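Ton_1535 (Thermococcus onnurineus, PDB 3ZPJ) is of unknown function but folds as an alpha-solenoid, an elongated stack of helices that contains a left-handed helical turn. Local coordinates at residues 18-23 against 34-39; 43-48 against 84-89; 246-251 against 284-289; 311-316 against 338-343. All coordinates share one frame; numbering follows the deposited sequence.

The four contacts follow one another along an elongated, all-helical solenoid, each closing before the next opens. Contacts 1 and 2 lie near the N-terminal end, with centres about 15 Å apart, and share helix 29-45: contact 1 uses its middle, contact 2 its C-terminal end. Contacts 3 and 4 belong to the C-terminal part, with centres about 20 Å apart, and touch through Gln284 and Lys311. Contacts 1 and 4 lie on opposite sides of the chain's centre, with centres about 63 Å apart. Each contact joins helices, or the turns that end or begin them, close together in sequence, consistent with a solenoid built from local helix-to-helix steps.

Contact 1 of 4, residues 18-23 against 34-39; sequences EALAKV and QVLTKI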
loop_
_atom_site.group_PDB
_atom_site.type_symbol
_atom_site.label_atom_id
_atom_site.label_comp_id
_atom_site.label_asym_id
_atom_site.label_seq_id
_atom_site.Cartn_x
_atom_site.Cartn_y
_atom_site.Cartn_z
ATOM N N GLU A 18 27.020 -4.421 -25.148
ATOM C CA GLU A 18 27.959 -5.267 -24.423
ATOM C C GLU A 18 27.354 -5.817 -23.149
ATOM O O GLU A 18 27.604 -6.964 -22.794
ATOM C CB GLU A 18 29.217 -4.496 -24.084
ATOM C CG GLU A 18 30.306 -4.642 -25.096
ATOM C CD GLU A 18 31.507 -3.821 -24.708
ATOM O OE1 GLU A 18 31.967 -3.972 -23.555
ATOM O OE2 GLU A 18 31.969 -3.010 -25.538
ATOM N N ALA A 19 26.575 -4.984 -22.465
ATOM C CA ALA A 19 25.834 -5.409 -21.284
ATOM C C ALA A 19 24.960 -6.602 -21.598
ATOM O O ALA A 19 24.915 -7.575 -20.835
ATOM C CB ALA A 19 24.969 -4.276 -20.753
ATOM N N LEU A 20 24.250 -6.511 -22.718
ATOM C CA LEU A 20 23.314 -7.557 -23.089
ATOM C C LEU A 20 24.081 -8.809 -23.478
ATOM O O LEU A 20 23.608 -9.925 -23.273
ATOM C CB LEU A 20 22.407 -7.095 -24.229
ATOM C CG LEU A 20 21.616 -5.817 -23.935
ATOM C CD1 LEU A 20 20.944 -5.301 -25.196
ATOM C CD2 LEU A 20 20.603 -6.015 -22.799
ATOM N N ALA A 21 25.282 -8.623 -24.010
ATOM C CA ALA A 21 26.095 -9.759 -24.410
ATOM C C ALA A 21 26.553 -10.522 -23.173
ATOM O O ALA A 21 26.784 -11.733 -23.231
ATOM C CB ALA A 21 27.273 -9.302 -25.225
ATOM N N LYS A 22 26.661 -9.811 -22.053
ATOM C CA LYS A 22 27.119 -10.409 -20.805
ATOM C C LYS A 22 26.005 -11.119 -20.069
ATOM O O LYS A 22 26.259 -11.925 -19.179
ATOM C CB LYS A 22 27.707 -9.351 -19.879
ATOM C CG LYS A 22 29.067 -8.867 -20.294
ATOM C CD LYS A 22 29.803 -8.334 -19.087
ATOM C CE LYS A 22 30.278 -9.462 -18.206
ATOM N NZ LYS A 22 31.562 -10.028 -18.713
ATOM N N VAL A 23 24.768 -10.800 -20.428
ATOM C CA VAL A 23 23.613 -11.364 -19.751
ATOM C C VAL A 23 23.596 -12.893 -19.860
ATOM O O VAL A 23 22.989 -13.585 -19.041
ATOM C CB VAL A 23 22.310 -10.701 -20.253
ATOM C CG1 VAL A 23 21.074 -11.474 -19.816
ATOM C CG2 VAL A 23 22.243 -9.271 -19.736
ATOM N N GLN A 34 15.028 -11.381 -15.289
ATOM C CA GLN A 34 15.105 -10.323 -14.286
ATOM C C GLN A 34 16.028 -9.196 -14.727
ATOM O O GLN A 34 15.674 -8.024 -14.671
ATOM C CB GLN A 34 15.666 -10.876 -12.969
ATOM C CG GLN A 34 14.767 -11.837 -12.234
ATOM C CD GLN A 34 13.694 -11.125 -11.446
ATOM O OE1 GLN A 34 13.392 -9.956 -11.707
ATOM N NE2 GLN A 34 13.112 -11.823 -10.466
ATOM N N VAL A 35 17.233 -9.554 -15.140
ATOM C CA VAL A 35 18.195 -8.539 -15.500
ATOM C C VAL A 35 17.705 -7.805 -16.736
ATOM O O VAL A 35 17.642 -6.569 -16.751
ATOM C CB VAL A 35 19.580 -9.146 -15.732
ATOM C CG1 VAL A 35 20.527 -8.114 -16.315
ATOM C CG2 VAL A 35 20.120 -9.678 -14.424
ATOM N N LEU A 36 17.336 -8.568 -17.763
ATOM C CA LEU A 36 16.930 -7.970 -19.028
ATOM C C LEU A 36 15.804 -6.974 -18.795
ATOM O O LEU A 36 15.874 -5.828 -19.247
ATOM C CB LEU A 36 16.523 -9.041 -20.039
ATOM C CG LEU A 36 17.667 -9.908 -20.574
ATOM C CD1 LEU A 36 17.130 -11.159 -21.252
ATOM C CD2 LEU A 36 18.536 -9.124 -21.538
ATOM N N THR A 37 14.795 -7.392 -18.039
ATOM C CA THR A 37 13.627 -6.545 -17.837
ATOM C C THR A 37 13.900 -5.306 -16.975
ATOM O O THR A 37 13.257 -4.279 -17.152
ATOM C CB THR A 37 12.409 -7.342 -17.307
ATOM O OG1 THR A 37 12.781 -8.095 -16.159
ATOM C CG2 THR A 37 11.896 -8.296 -18.367
ATOM N N LYS A 38 14.862 -5.412 -16.061
ATOM C CA LYS A 38 15.235 -4.313 -15.171
ATOM C C LYS A 38 16.001 -3.239 -15.931
ATOM O O LYS A 38 15.961 -2.061 -15.584
ATOM C CB LYS A 38 16.097 -4.849 -14.028
ATOM C CG LYS A 38 16.157 -3.968 -12.788
ATOM C CD LYS A 38 16.807 -4.733 -11.634
ATOM C CE LYS A 38 16.084 -6.060 -11.388
ATOM N NZ LYS A 38 16.782 -6.939 -10.412
ATOM N N ILE A 39 16.724 -3.660 -16.958
ATOM C CA ILE A 39 17.346 -2.726 -17.877
ATOM C C ILE A 39 16.303 -1.931 -18.663
ATOM O O ILE A 39 16.395 -0.710 -18.781
ATOM C CB ILE A 39 18.236 -3.466 -18.858
ATOM C CG1 ILE A 39 19.439 -4.047 -18.114
ATOM C CG2 ILE A 39 18.661 -2.535 -19.992
ATOM C CD1 ILE A 39 20.517 -4.548 -19.025
#
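Near the N-terminal end of the alpha-solenoid, helices 16-22 and 29-45 run in roughly opposite directions as a helical hairpin, and Leu20 of the first and Val23 just after it meet Val35, Leu36 and Ile39 of the second. The contact is entirely apolar and all five of these residues are buried; no hydrogen bond links the two segments. Backbones come nearest at the turn end, where Val23 CA lies 7.4 Å from Val35 CA. Both methyls of Val23 are used. With CG1 anti to the backbone N (chi1 167°), this branch lies against the fork of Leu36, 3.8 Å from its CG, while CG2 reaches Val35 CG1 at 4.0 Å. The two valines pass flank to flank, their side chains running opposite ways. One turn farther from the hairpin bend, a single methyl of Leu20 does the work: its CD2 meets Leu36 CD2 at 3.9 Å, the two leucines crossing at a slant. Leu36 is shared, its CD2 lying near Leu20 CD2 and Val23 CG1 alike. Helix 53-66 packs against the same cluster, Ile56 touching Leu20, Leu36 and Ile39, and Trp52 also touches Leu20. Helix 2-12, the first of the chain, reaches the hairpin through Val11 on Ala19. At the far end of the row, Ile39 extends its CD1 to the same Leu20 methyl, CD1 to CD2 4.1 Å.

Contact 2 of 4, residues 43-48 against 84-89; sequences IYQHDG and LAIMEY
A methylene rather than the sulfur takes the centre of the aromatic face here: Met87 CG stands 3.6 Å from the centroid of the Tyr44 ring, only 12° off the ring normal, in a CH-pi contact. The sulfur follows obliquely, with SD 4.4 Å from the same centroid, which adds a Met-aromatic contact nearer the CB side of the ring. Toward the phenol end the main chain of Met87 continues the cover, its CA lying 3.5 Å from Tyr44 CZ. The tyrosine thus lies along Met87 from CA to SD instead of touching it at one point. Tyr44 reaches across because a chi1 near 180° (-178°) swings the ring out from its helix. At chi3 the methionine chain bends, carrying CE away from the ring. Beside this pair, Gln45 NE2 approaches Ile86 CG2 only loosely, and Tyr44 OH is 4.2 Å from Glu88 OE1, too far for a hydrogen bond. Both segments span the C-terminal end of a helix and the turn after it. Helix 70-86 closes in a Schellman motif, with Tyr89 N bonded to Leu84 O at 2.9 Å, Glu88 N bonded to Ala85 O at 3.0 Å, and Glu88 as the C-prime residue at positive phi. Met87, the first residue to leave helical geometry, meets the tyrosine from within this turn. Helix 53-66 lies against both segments, Ile53 touching Ile43 and Met87, and Met57 touching Leu84 and Met87; Tyr44 also meets Met50 in the loop between helices 29-45 and 53-66, and Tyr89 is the N-cap of helix 90-104, which packs on Leu84.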
loop_
_atom_site.group_PDB
_atom_site.type_symbol
_atom_site.label_atom_id
_atom_site.label_comp_id
_atom_site.label_asym_id
_atom_site.label_seq_id
_atom_site.Cartn_x
_atom_site.Cartn_y
_atom_site.Cartn_z
ATOM N N ILE A 43 15.475 2.189 -18.348
ATOM C CA ILE A 43 15.475 2.998 -19.569
ATOM C C ILE A 43 14.149 3.740 -19.751
ATOM O O ILE A 43 14.124 4.951 -19.973
ATOM C CB ILE A 43 15.705 2.152 -20.818
ATOM C CG1 ILE A 43 17.140 1.630 -20.867
ATOM C CG2 ILE A 43 15.404 2.968 -22.076
ATOM C CD1 ILE A 43 17.439 0.850 -22.143
ATOM N N TYR A 44 13.052 2.999 -19.658
ATOM C CA TYR A 44 11.720 3.561 -19.824
ATOM C C TYR A 44 11.485 4.690 -18.829
ATOM O O TYR A 44 10.869 5.706 -19.159
ATOM C CB TYR A 44 10.665 2.463 -19.636
ATOM C CG TYR A 44 9.237 2.910 -19.837
ATOM C CD1 TYR A 44 8.721 3.101 -21.115
ATOM C CD2 TYR A 44 8.399 3.128 -18.752
ATOM C CE1 TYR A 44 7.417 3.506 -21.306
ATOM C CE2 TYR A 44 7.088 3.534 -18.933
ATOM C CZ TYR A 44 6.605 3.723 -20.211
ATOM O OH TYR A 44 5.305 4.127 -20.396
ATOM N N GLN A 45 12.000 4.508 -17.616
ATOM C CA GLN A 45 11.729 5.424 -16.514
ATOM C C GLN A 45 12.666 6.629 -16.452
ATOM O O GLN A 45 12.228 7.736 -16.147
ATOM C CB GLN A 45 11.751 4.677 -15.180
ATOM C CG GLN A 45 10.569 3.754 -14.969
ATOM C CD GLN A 45 10.617 3.044 -13.629
ATOM O OE1 GLN A 45 11.664 2.998 -12.971
ATOM N NE2 GLN A 45 9.478 2.488 -13.213
ATOM N N HIS A 46 13.949 6.419 -16.737
ATOM C CA HIS A 46 14.931 7.501 -16.661
ATOM C C HIS A 46 15.380 7.929 -18.057
ATOM O O HIS A 46 16.565 8.179 -18.284
ATOM C CB HIS A 46 16.146 7.092 -15.810
ATOM C CG HIS A 46 15.798 6.551 -14.451
ATOM N ND1 HIS A 46 14.531 6.628 -13.910
ATOM C CD2 HIS A 46 16.560 5.917 -13.525
ATOM C CE1 HIS A 46 14.527 6.065 -12.713
ATOM N NE2 HIS A 46 15.746 5.625 -12.456
ATOM N N ASP A 47 14.415 7.992 -18.978
ATOM C CA ASP A 47 14.600 8.462 -20.362
ATOM C C ASP A 47 15.923 8.117 -21.056
ATOM O O ASP A 47 16.546 8.967 -21.700
ATOM C CB ASP A 47 14.321 9.965 -20.468
ATOM C CG ASP A 47 12.896 10.315 -20.089
ATOM O OD1 ASP A 47 12.044 9.398 -20.057
ATOM O OD2 ASP A 47 12.630 11.507 -19.824
ATOM N N GLY A 48 16.335 6.863 -20.921
ATOM C CA GLY A 48 17.448 6.343 -21.688
ATOM C C GLY A 48 16.960 6.030 -23.087
ATOM O O GLY A 48 15.812 6.336 -23.421
ATOM N N LEU A 84 5.814 -5.100 -19.060
ATOM C CA LEU A 84 4.995 -4.578 -20.155
ATOM C C LEU A 84 3.911 -3.692 -19.587
ATOM O O LEU A 84 3.606 -2.638 -20.135
ATOM C CB LEU A 84 4.334 -5.701 -20.947
ATOM C CG LEU A 84 5.250 -6.608 -21.755
ATOM C CD1 LEU A 84 4.436 -7.738 -22.355
ATOM C CD2 LEU A 84 5.977 -5.808 -22.837
ATOM N N ALA A 85 3.326 -4.136 -18.483
ATOM C CA ALA A 85 2.246 -3.402 -17.840
ATOM C C ALA A 85 2.731 -2.064 -17.286
ATOM O O ALA A 85 2.037 -1.054 -17.408
ATOM C CB ALA A 85 1.610 -4.240 -16.753
ATOM N N ILE A 86 3.910 -2.068 -16.673
ATOM C CA ILE A 86 4.598 -0.834 -16.316
ATOM C C ILE A 86 4.586 0.123 -17.515
ATOM O O ILE A 86 4.091 1.241 -17.414
ATOM C CB ILE A 86 6.080 -1.093 -15.915
ATOM C CG1 ILE A 86 6.186 -2.048 -14.730
ATOM C CG2 ILE A 86 6.785 0.195 -15.579
ATOM C CD1 ILE A 86 5.612 -1.528 -13.463
ATOM N N MET A 87 5.106 -0.334 -18.653
ATOM C CA MET A 87 5.186 0.491 -19.862
ATOM C C MET A 87 3.872 0.639 -20.648
ATOM O O MET A 87 3.885 1.052 -21.808
ATOM C CB MET A 87 6.264 -0.047 -20.799
ATOM C CG MET A 87 7.612 -0.253 -20.143
ATOM S SD MET A 87 8.800 -0.767 -21.390
ATOM C CE MET A 87 7.941 -2.200 -22.053
ATOM N N GLU A 88 2.755 0.285 -20.022
ATOM C CA GLU A 88 1.422 0.517 -20.592
ATOM C C GLU A 88 1.097 -0.275 -21.858
ATOM O O GLU A 88 0.249 0.134 -22.652
ATOM C CB GLU A 88 1.174 2.013 -20.813
ATOM C CG GLU A 88 1.322 2.827 -19.540
ATOM C CD GLU A 88 1.101 4.306 -19.753
ATOM O OE1 GLU A 88 1.227 4.782 -20.907
ATOM O OE2 GLU A 88 0.798 4.991 -18.754
ATOM N N TYR A 89 1.767 -1.407 -22.041
ATOM C CA TYR A 89 1.377 -2.352 -23.081
ATOM C C TYR A 89 0.422 -3.365 -22.458
ATOM O O TYR A 89 0.784 -4.510 -22.175
ATOM C CB TYR A 89 2.597 -3.046 -23.674
ATOM C CG TYR A 89 3.557 -2.098 -24.354
ATOM C CD1 TYR A 89 3.382 -1.740 -25.689
ATOM C CD2 TYR A 89 4.639 -1.561 -23.669
ATOM C CE1 TYR A 89 4.255 -0.876 -26.314
ATOM C CE2 TYR A 89 5.518 -0.696 -24.289
ATOM C CZ TYR A 89 5.321 -0.357 -25.610
ATOM O OH TYR A 89 6.194 0.506 -26.232
#

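Contact 3 of 4, residues 246-251 against 284-289; sequences GELEVA and QHIARL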
loop_
_atom_site.group_PDB
_atom_site.type_symbol
_atom_site.label_atom_id
_atom_site.label_comp_id
_atom_site.label_asym_id
_atom_site.label_seq_id
_atom_site.Cartn_x
_atom_site.Cartn_y
_atom_site.Cartn_z
ATOM N N GLY A 246 -3.428 15.700 4.395
ATOM C CA GLY A 246 -2.297 14.788 4.408
ATOM C C GLY A 246 -1.383 15.094 5.575
ATOM O O GLY A 246 -0.919 14.192 6.281
ATOM N N GLU A 247 -1.126 16.377 5.790
ATOM C CA GLU A 247 -0.291 16.777 6.912
ATOM C C GLU A 247 -0.947 16.381 8.236
ATOM O O GLU A 247 -0.277 15.876 9.131
ATOM C CB GLU A 247 0.068 18.261 6.829
ATOM C CG GLU A 247 1.077 18.574 5.707
ATOM C CD GLU A 247 1.327 20.067 5.482
ATOM O OE1 GLU A 247 0.548 20.910 5.980
ATOM O OE2 GLU A 247 2.311 20.405 4.794
ATOM N N LEU A 248 -2.265 16.549 8.336
ATOM C CA LEU A 248 -2.994 16.148 9.538
ATOM C C LEU A 248 -2.963 14.642 9.787
ATOM O O LEU A 248 -2.788 14.201 10.926
ATOM C CB LEU A 248 -4.436 16.653 9.498
ATOM C CG LEU A 248 -4.528 18.180 9.546
ATOM C CD1 LEU A 248 -5.964 18.682 9.493
ATOM C CD2 LEU A 248 -3.861 18.672 10.801
ATOM N N GLU A 249 -3.143 13.859 8.727
ATOM C CA GLU A 249 -3.077 12.414 8.841
ATOM C C GLU A 249 -1.692 12.023 9.349
ATOM O O GLU A 249 -1.555 11.144 10.194
ATOM C CB GLU A 249 -3.400 11.730 7.490
ATOM C CG GLU A 249 -4.843 11.942 7.021
ATOM C CD GLU A 249 -5.218 11.168 5.745
ATOM O OE1 GLU A 249 -4.358 11.014 4.846
ATOM O OE2 GLU A 249 -6.397 10.740 5.639
ATOM N N VAL A 250 -0.664 12.701 8.854
ATOM C CA VAL A 250 0.684 12.394 9.289
ATOM C C VAL A 250 0.878 12.760 10.754
ATOM O O VAL A 250 1.448 11.986 11.522
ATOM C CB VAL A 250 1.739 13.068 8.407
ATOM C CG1 VAL A 250 3.072 13.151 9.136
ATOM C CG2 VAL A 250 1.899 12.276 7.134
ATOM N N ALA A 251 0.375 13.923 11.149
ATOM C CA ALA A 251 0.468 14.334 12.546
ATOM C C ALA A 251 -0.206 13.276 13.420
ATOM O O ALA A 251 0.288 12.930 14.488
ATOM C CB ALA A 251 -0.177 15.687 12.751
ATOM N N GLN A 284 -15.959 17.901 7.177
ATOM C CA GLN A 284 -16.216 16.757 8.038
ATOM C C GLN A 284 -14.943 15.998 8.344
ATOM O O GLN A 284 -14.687 15.612 9.483
ATOM C CB GLN A 284 -17.223 15.829 7.376
ATOM C CG GLN A 284 -18.543 16.515 7.106
ATOM C CD GLN A 284 -19.397 15.757 6.128
ATOM O OE1 GLN A 284 -19.170 14.572 5.883
ATOM N NE2 GLN A 284 -20.386 16.432 5.559
ATOM N N HIS A 285 -14.141 15.796 7.313
ATOM C CA HIS A 285 -12.930 15.005 7.444
ATOM C C HIS A 285 -11.932 15.692 8.383
ATOM O O HIS A 285 -11.345 15.057 9.268
ATOM C CB HIS A 285 -12.310 14.771 6.062
ATOM C CG HIS A 285 -11.225 13.739 6.059
ATOM N ND1 HIS A 285 -11.012 12.882 7.116
ATOM C CD2 HIS A 285 -10.297 13.426 5.121
ATOM C CE1 HIS A 285 -9.995 12.084 6.832
ATOM N NE2 HIS A 285 -9.544 12.395 5.633
ATOM N N ILE A 286 -11.750 16.994 8.188
ATOM C CA ILE A 286 -10.825 17.749 9.016
ATOM C C ILE A 286 -11.296 17.789 10.473
ATOM O O ILE A 286 -10.477 17.696 11.396
ATOM C CB ILE A 286 -10.602 19.154 8.444
ATOM C CG1 ILE A 286 -9.796 19.057 7.153
ATOM C CG2 ILE A 286 -9.877 20.040 9.438
ATOM C CD1 ILE A 286 -9.808 20.314 6.310
ATOM N N ALA A 287 -12.614 17.888 10.669
ATOM C CA ALA A 287 -13.195 17.885 12.011
ATOM C C ALA A 287 -12.909 16.576 12.741
ATOM O O ALA A 287 -12.593 16.554 13.930
ATOM C CB ALA A 287 -14.701 18.158 11.955
ATOM N N ARG A 288 -13.000 15.470 12.022
ATOM C CA ARG A 288 -12.719 14.185 12.627
ATOM C C ARG A 288 -11.229 14.094 12.952
ATOM O O ARG A 288 -10.850 13.670 14.051
ATOM C CB ARG A 288 -13.160 13.065 11.688
ATOM C CG ARG A 288 -12.785 11.660 12.116
ATOM C CD ARG A 288 -12.721 10.771 10.880
ATOM N NE ARG A 288 -13.868 11.035 10.004
ATOM C CZ ARG A 288 -13.849 10.974 8.672
ATOM N NH1 ARG A 288 -12.732 10.650 8.028
ATOM N NH2 ARG A 288 -14.956 11.242 7.981
ATOM N N LEU A 289 -10.386 14.510 12.003
ATOM C CA LEU A 289 -8.935 14.439 12.202
ATOM C C LEU A 289 -8.509 15.240 13.418
ATOM O O LEU A 289 -7.775 14.740 14.261
ATOM C CB LEU A 289 -8.168 14.901 10.959
ATOM C CG LEU A 289 -8.143 13.862 9.832
ATOM C CD1 LEU A 289 -7.664 14.461 8.524
ATOM C CD2 LEU A 289 -7.258 12.716 10.233
#
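Leu248 and Leu289 form the apolar centre of this contact, Leu248 CB resting 4.0 Å from Leu289 CD1. The tip of Leu248 goes elsewhere: its CD1 meets Ile286 CG2 at 4.1 Å, the two side chains crossing at about a right angle. Leu289 is shared more widely, both its methyls also lying against the aliphatic Glu249 CG, while its CD1 stands over one face of the His285 ring in its own helix, offset toward the rim. Helices 240-256 and 280-293, with short-segment axes 10.4 Å apart and 21° from parallel, have the same sense in the alpha-solenoid; helix 262-271 comes between them in the chain and covers Leu248 through Phe270. The polar approach is made by Glu249 and His285. A trans first torsion (chi1 -168°) turns the imidazole of His285 toward helix 240-256, and Glu249 OE2 meets it at the edge, 3.6 Å from NE2. Carboxylate and ring planes stand 78° apart, and no hydrogen bond joins them. Each has a partner in the loop after helix 194-209 instead: Glu249 OE1 accepts from Tyr211 N, and His285 NE2 makes a weak bond with Asp212 OD1. Arg288 NH1, 6.8 Å from Glu249 OE2, could at most weakly offset the charge of Glu249.

Contact 4 of 4, residues 311-316 against 338-343; sequences KRSEAL and SIPDPK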
loop_
_atom_site.group_PDB
_atom_site.type_symbol
_atom_site.label_atom_id
_atom_site.label_comp_id
_atom_site.label_asym_id
_atom_site.label_seq_id
_atom_site.Cartn_x
_atom_site.Cartn_y
_atom_site.Cartn_z
ATOM N N LYS A 311 -24.086 14.611 9.903
ATOM C CA LYS A 311 -22.648 14.583 10.112
ATOM C C LYS A 311 -22.264 15.607 11.171
ATOM O O LYS A 311 -21.403 15.353 12.006
ATOM C CB LYS A 311 -21.893 14.843 8.808
ATOM C CG LYS A 311 -21.167 13.612 8.280
ATOM C CD LYS A 311 -22.158 12.543 7.840
ATOM C CE LYS A 311 -21.484 11.200 7.651
ATOM N NZ LYS A 311 -21.085 10.600 8.956
ATOM N N ARG A 312 -22.926 16.758 11.143
ATOM C CA ARG A 312 -22.659 17.794 12.124
ATOM C C ARG A 312 -23.018 17.273 13.515
ATOM O O ARG A 312 -22.268 17.471 14.479
ATOM C CB ARG A 312 -23.427 19.085 11.789
ATOM C CG ARG A 312 -23.317 20.170 12.855
ATOM C CD ARG A 312 -23.673 21.546 12.313
ATOM N NE ARG A 312 -25.110 21.804 12.326
ATOM C CZ ARG A 312 -25.910 21.724 11.261
ATOM N NH1 ARG A 312 -25.422 21.388 10.069
ATOM N NH2 ARG A 312 -27.207 21.978 11.391
ATOM N N SER A 313 -24.164 16.601 13.609
ATOM C CA SER A 313 -24.603 16.022 14.872
ATOM C C SER A 313 -23.563 15.059 15.428
ATOM O O SER A 313 -23.192 15.142 16.594
ATOM C CB SER A 313 -25.952 15.330 14.702
ATOM O OG SER A 313 -27.004 16.284 14.696
ATOM N N GLU A 314 -23.077 14.166 14.574
ATOM C CA GLU A 314 -22.072 13.190 14.974
ATOM C C GLU A 314 -20.789 13.852 15.474
ATOM O O GLU A 314 -20.298 13.529 16.558
ATOM C CB GLU A 314 -21.771 12.235 13.816
ATOM C CG GLU A 314 -22.923 11.293 13.486
ATOM C CD GLU A 314 -22.834 10.697 12.083
ATOM O OE1 GLU A 314 -21.712 10.327 11.655
ATOM O OE2 GLU A 314 -23.890 10.608 11.408
ATOM N N ALA A 315 -20.255 14.786 14.686
ATOM C CA ALA A 315 -18.992 15.451 15.017
ATOM C C ALA A 315 -19.087 16.223 16.334
ATOM O O ALA A 315 -18.149 16.245 17.128
ATOM C CB ALA A 315 -18.555 16.365 13.881
ATOM N N LEU A 316 -20.235 16.847 16.563
ATOM C CA LEU A 316 -20.436 17.625 17.773
ATOM C C LEU A 316 -20.461 16.715 18.996
ATOM O O LEU A 316 -19.978 17.085 20.066
ATOM C CB LEU A 316 -21.725 18.439 17.670
ATOM C CG LEU A 316 -21.644 19.706 16.816
ATOM C CD1 LEU A 316 -22.987 20.453 16.797
ATOM C CD2 LEU A 316 -20.543 20.617 17.337
ATOM N N SER A 338 -26.339 22.063 21.250
ATOM C CA SER A 338 -26.098 22.421 19.860
ATOM C C SER A 338 -26.407 21.296 18.876
ATOM O O SER A 338 -26.619 21.553 17.692
ATOM C CB SER A 338 -24.639 22.860 19.690
ATOM O OG SER A 338 -24.279 22.965 18.328
ATOM N N ILE A 339 -26.409 20.054 19.353
ATOM C CA ILE A 339 -26.626 18.917 18.459
ATOM C C ILE A 339 -28.034 18.976 17.872
ATOM O O ILE A 339 -29.018 18.932 18.611
ATOM C CB ILE A 339 -26.425 17.574 19.177
ATOM C CG1 ILE A 339 -25.056 17.535 19.868
ATOM C CG2 ILE A 339 -26.575 16.416 18.194
ATOM C CD1 ILE A 339 -24.815 16.289 20.692
ATOM N N PRO A 340 -28.127 19.103 16.536
ATOM C CA PRO A 340 -29.411 19.227 15.827
ATOM C C PRO A 340 -30.256 17.958 15.895
ATOM O O PRO A 340 -31.471 18.034 15.954
ATOM C CB PRO A 340 -28.994 19.507 14.377
ATOM C CG PRO A 340 -27.585 20.014 14.474
ATOM C CD PRO A 340 -26.979 19.285 15.634
ATOM N N ASP A 341 -29.622 16.796 15.876
ATOM C CA ASP A 341 -30.374 15.563 16.024
ATOM C C ASP A 341 -30.644 15.318 17.502
ATOM O O ASP A 341 -29.717 15.020 18.256
ATOM C CB ASP A 341 -29.604 14.394 15.430
ATOM C CG ASP A 341 -30.476 13.191 15.192
ATOM O OD1 ASP A 341 -31.518 13.050 15.877
ATOM O OD2 ASP A 341 -30.125 12.383 14.307
ATOM N N PRO A 342 -31.914 15.450 17.926
ATOM C CA PRO A 342 -32.202 15.284 19.354
ATOM C C PRO A 342 -31.942 13.846 19.804
ATOM O O PRO A 342 -31.488 13.646 20.926
ATOM C CB PRO A 342 -33.686 15.661 19.468
ATOM C CG PRO A 342 -34.249 15.431 18.126
ATOM C CD PRO A 342 -33.138 15.677 17.135
ATOM N N LYS A 343 -32.199 12.872 18.934
ATOM C CA LYS A 343 -31.881 11.478 19.228
ATOM C C LYS A 343 -30.413 11.320 19.634
ATOM O O LYS A 343 -30.108 10.836 20.728
ATOM C CB LYS A 343 -32.186 10.592 18.023
ATOM C CG LYS A 343 -31.690 9.168 18.191
ATOM C CD LYS A 343 -32.086 8.303 17.016
ATOM C CE LYS A 343 -31.729 6.850 17.265
ATOM N NZ LYS A 343 -32.179 5.987 16.142
#
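Ser313 OG accepts the backbone N-H of Asp341, 2.9 Å from OG to N with an angle of 151° at the hydrogen, the one hydrogen bond across this contact. The hydroxyl is tightly enclosed: Pro340 CD lies 3.1 Å from OG and Ile339 CG2 3.5 Å from it. Next to it, Leu316 CB packs on Ile339 CG1 at 4.1 Å, while its CD1 presses toward Ser338 OG. Arg312 also meets Pro340, crossing it at about a right angle, NE and NH2 each 3.7 Å from Pro340 CG. An extended start to the arginine chain (chi1 174°) followed by a bend at chi3 brings the guanidinium near the proline, at an oblique angle; NH1 is held by the carbonyl oxygen of Ile306. A second bond fixes Ser313 OG, to Ile309 O one turn earlier in its helix. Across the contact, Asp341 is the N-cap of helix 342-351, its OD1 accepting weakly from Lys343 N, so the residue whose N-H meets the serine also starts the last helix. The turn between helices 332-338 and 342-351 is thus docked on helix 309-325. Helix 342-351 extends the contact through Ile344, which touches Ser313, Glu314 and Ile339, and helix 296-303 packs against Leu316 through Leu300 and Ala303.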